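Local atomic coordinates of 4-oxalocrotonate decarboxylase NahK (Pseudomonas putida, PDB entry 5D2G), a protein that catalyses the decarboxylation of (3E)-2-oxohex-3-enedioate to 2-oxopent-4-enoate and carbon dioxide, a step in the breakdown of aromatic hydrocarbons. Residues P125-E130 / V260-G265. The protein carries 1 engineered substitution. Residues are numbered along the deposited sequence; the frame is centred on the assembly and turned at random.
Sequences PKIEAE and VPVAPG. With MG (magnesium ion), chain B.
I127 and V260 form an antiparallel hydrogen-bonded pair: I127 N donates to V260 O (2.8 Å) and V260 N returns a bond to I127 O. A third, longer bond runs from V262 N to P125 O (3.2 Å). Between them K126 faces P261 as the non-hydrogen-bonded pair, where K126 CA comes to 3.1 Å from V260 O in a CA-H...O contact. K126 lays CG alongside P261 CA before its extended chain leads away. I127 and V260 share the other face; just past the short strand, V262 crosses I127 at about a right angle, its CG1 3.8 Å from both I127 CG1 and CG2. With chi1 at 56°, I127 CG1 sits between its backbone N and carbonyl carbon, which brings it against V260 O and V262 CG1. V262 CG2 also meets P125 CG. Strands 205-210 and 267-272 close over I127 through M208 and I268. Cutting I127 back to an alanine is likely to open a gap against V262 CG1 and I268. Farther along, E128 OE2 (2.0 Å) and E130 OE1 (1.9 Å) bind magnesium with E161 and three waters; water 1 also donates to E130 OE2, which G254 N grips too. The short strand 260-261 thus pairs beside the carboxylate-bearing strand of the metal site, in the FAH-type fold of the hydratase/decarboxylase family.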
loop_
_atom_site.group_PDB
_atom_site.type_symbol
_atom_site.label_atom_id
_atom_site.label_comp_id
_atom_site.label_asym_id
_atom_site.label_seq_id
_atom_site.Cartn_x
_atom_site.Cartn_y
_atom_site.Cartn_z
ATOM N N PRO A 125 1.018 -10.825 -9.234
ATOM C CA PRO A 125 0.446 -10.296 -7.990
ATOM C C PRO A 125 0.808 -11.123 -6.755
ATOM O O PRO A 125 1.067 -12.334 -6.826
ATOM C CB PRO A 125 -1.061 -10.363 -8.239
ATOM C CG PRO A 125 -1.220 -11.553 -9.213
ATOM C CD PRO A 125 0.021 -11.515 -10.080
ATOM N N LYS A 126 0.834 -10.431 -5.624
ATOM C CA LYS A 126 1.033 -11.042 -4.329
ATOM C C LYS A 126 0.032 -10.392 -3.408
ATOM O O LYS A 126 -0.406 -9.261 -3.654
ATOM C CB LYS A 126 2.440 -10.738 -3.809
ATOM C CG LYS A 126 3.551 -11.301 -4.680
ATOM C CD LYS A 126 4.920 -11.064 -4.035
ATOM C CE LYS A 126 6.041 -11.638 -4.891
ATOM N NZ LYS A 126 7.350 -11.626 -4.179
ATOM N N ILE A 127 -0.333 -11.088 -2.342
ATOM C CA ILE A 127 -1.257 -10.503 -1.383
ATOM C C ILE A 127 -0.548 -10.361 -0.046
ATOM O O ILE A 127 0.417 -11.076 0.238
ATOM C CB ILE A 127 -2.536 -11.354 -1.225
ATOM C CG1 ILE A 127 -2.193 -12.788 -0.833
ATOM C CG2 ILE A 127 -3.330 -11.371 -2.536
ATOM C CD1 ILE A 127 -3.357 -13.505 -0.178
ATOM N N GLU A 128 -1.016 -9.424 0.765
ATOM C CA GLU A 128 -0.481 -9.252 2.096
ATOM C C GLU A 128 -1.656 -8.817 2.969
ATOM O O GLU A 128 -2.512 -8.040 2.519
ATOM C CB GLU A 128 0.645 -8.204 2.091
ATOM C CG GLU A 128 0.269 -6.883 1.472
ATOM C CD GLU A 128 1.443 -5.895 1.358
ATOM O OE1 GLU A 128 2.576 -6.196 1.812
ATOM O OE2 GLU A 128 1.212 -4.804 0.802
ATOM N N ALA A 129 -1.726 -9.349 4.187
ATOM C CA ALA A 129 -2.804 -8.999 5.114
ATOM C C ALA A 129 -2.472 -7.692 5.817
ATOM O O ALA A 129 -1.347 -7.501 6.288
ATOM C CB ALA A 129 -2.989 -10.076 6.120
ATOM N N GLU A 130 -3.451 -6.795 5.894
ATOM C CA GLU A 130 -3.236 -5.502 6.522
ATOM C C GLU A 130 -4.431 -5.079 7.353
ATOM O O GLU A 130 -5.520 -5.676 7.283
ATOM C CB GLU A 130 -2.946 -4.417 5.474
ATOM C CG GLU A 130 -1.954 -4.848 4.381
ATOM C CD GLU A 130 -1.352 -3.690 3.616
ATOM O OE1 GLU A 130 -0.753 -3.964 2.554
ATOM O OE2 GLU A 130 -1.449 -2.525 4.073
ATOM N N VAL A 260 2.394 -12.908 -0.358
ATOM C CA VAL A 260 2.292 -14.273 -0.870
ATOM C C VAL A 260 1.780 -14.244 -2.298
ATOM O O VAL A 260 0.746 -13.628 -2.557
ATOM C CB VAL A 260 1.301 -15.092 -0.030
ATOM C CG1 VAL A 260 1.026 -16.438 -0.688
ATOM C CG2 VAL A 260 1.835 -15.272 1.387
ATOM N N PRO A 261 2.484 -14.917 -3.222
ATOM C CA PRO A 261 2.021 -14.950 -4.617
ATOM C C PRO A 261 0.638 -15.581 -4.740
ATOM O O PRO A 261 0.292 -16.488 -3.970
ATOM C CB PRO A 261 3.053 -15.858 -5.326
ATOM C CG PRO A 261 4.247 -15.893 -4.444
ATOM C CD PRO A 261 3.728 -15.689 -3.024
ATOM N N VAL A 262 -0.144 -15.099 -5.699
ATOM C CA VAL A 262 -1.438 -15.694 -5.995
ATOM C C VAL A 262 -1.527 -15.874 -7.496
ATOM O O VAL A 262 -0.880 -15.149 -8.256
ATOM C CB VAL A 262 -2.607 -14.834 -5.485
ATOM C CG1 VAL A 262 -2.685 -14.887 -3.964
ATOM C CG2 VAL A 262 -2.450 -13.394 -5.959
ATOM N N ALA A 263 -2.317 -16.850 -7.918
ATOM C CA ALA A 263 -2.368 -17.241 -9.319
ATOM C C ALA A 263 -3.818 -17.553 -9.635
ATOM O O ALA A 263 -4.620 -17.744 -8.711
ATOM C CB ALA A 263 -1.493 -18.476 -9.548
ATOM N N PRO A 264 -4.173 -17.593 -10.931
ATOM C CA PRO A 264 -5.546 -17.963 -11.258
ATOM C C PRO A 264 -5.920 -19.289 -10.606
ATOM O O PRO A 264 -5.114 -20.236 -10.615
ATOM C CB PRO A 264 -5.497 -18.141 -12.777
ATOM C CG PRO A 264 -4.452 -17.205 -13.231
ATOM C CD PRO A 264 -3.411 -17.172 -12.124
ATOM N N GLY A 265 -7.117 -19.347 -10.029
ATOM C CA GLY A 265 -7.587 -20.552 -9.374
ATOM C C GLY A 265 -7.405 -20.477 -7.873
ATOM O O GLY A 265 -8.025 -21.238 -7.132
HETATM MG MG MG B . 0.485 -3.084 1.393
HETATM O O HOH W 1 -0.028 -1.280 2.166
HETATM O O HOH W 2 2.075 -2.267 0.698
HETATM O O HOH W 3 2.097 -3.270 2.780
#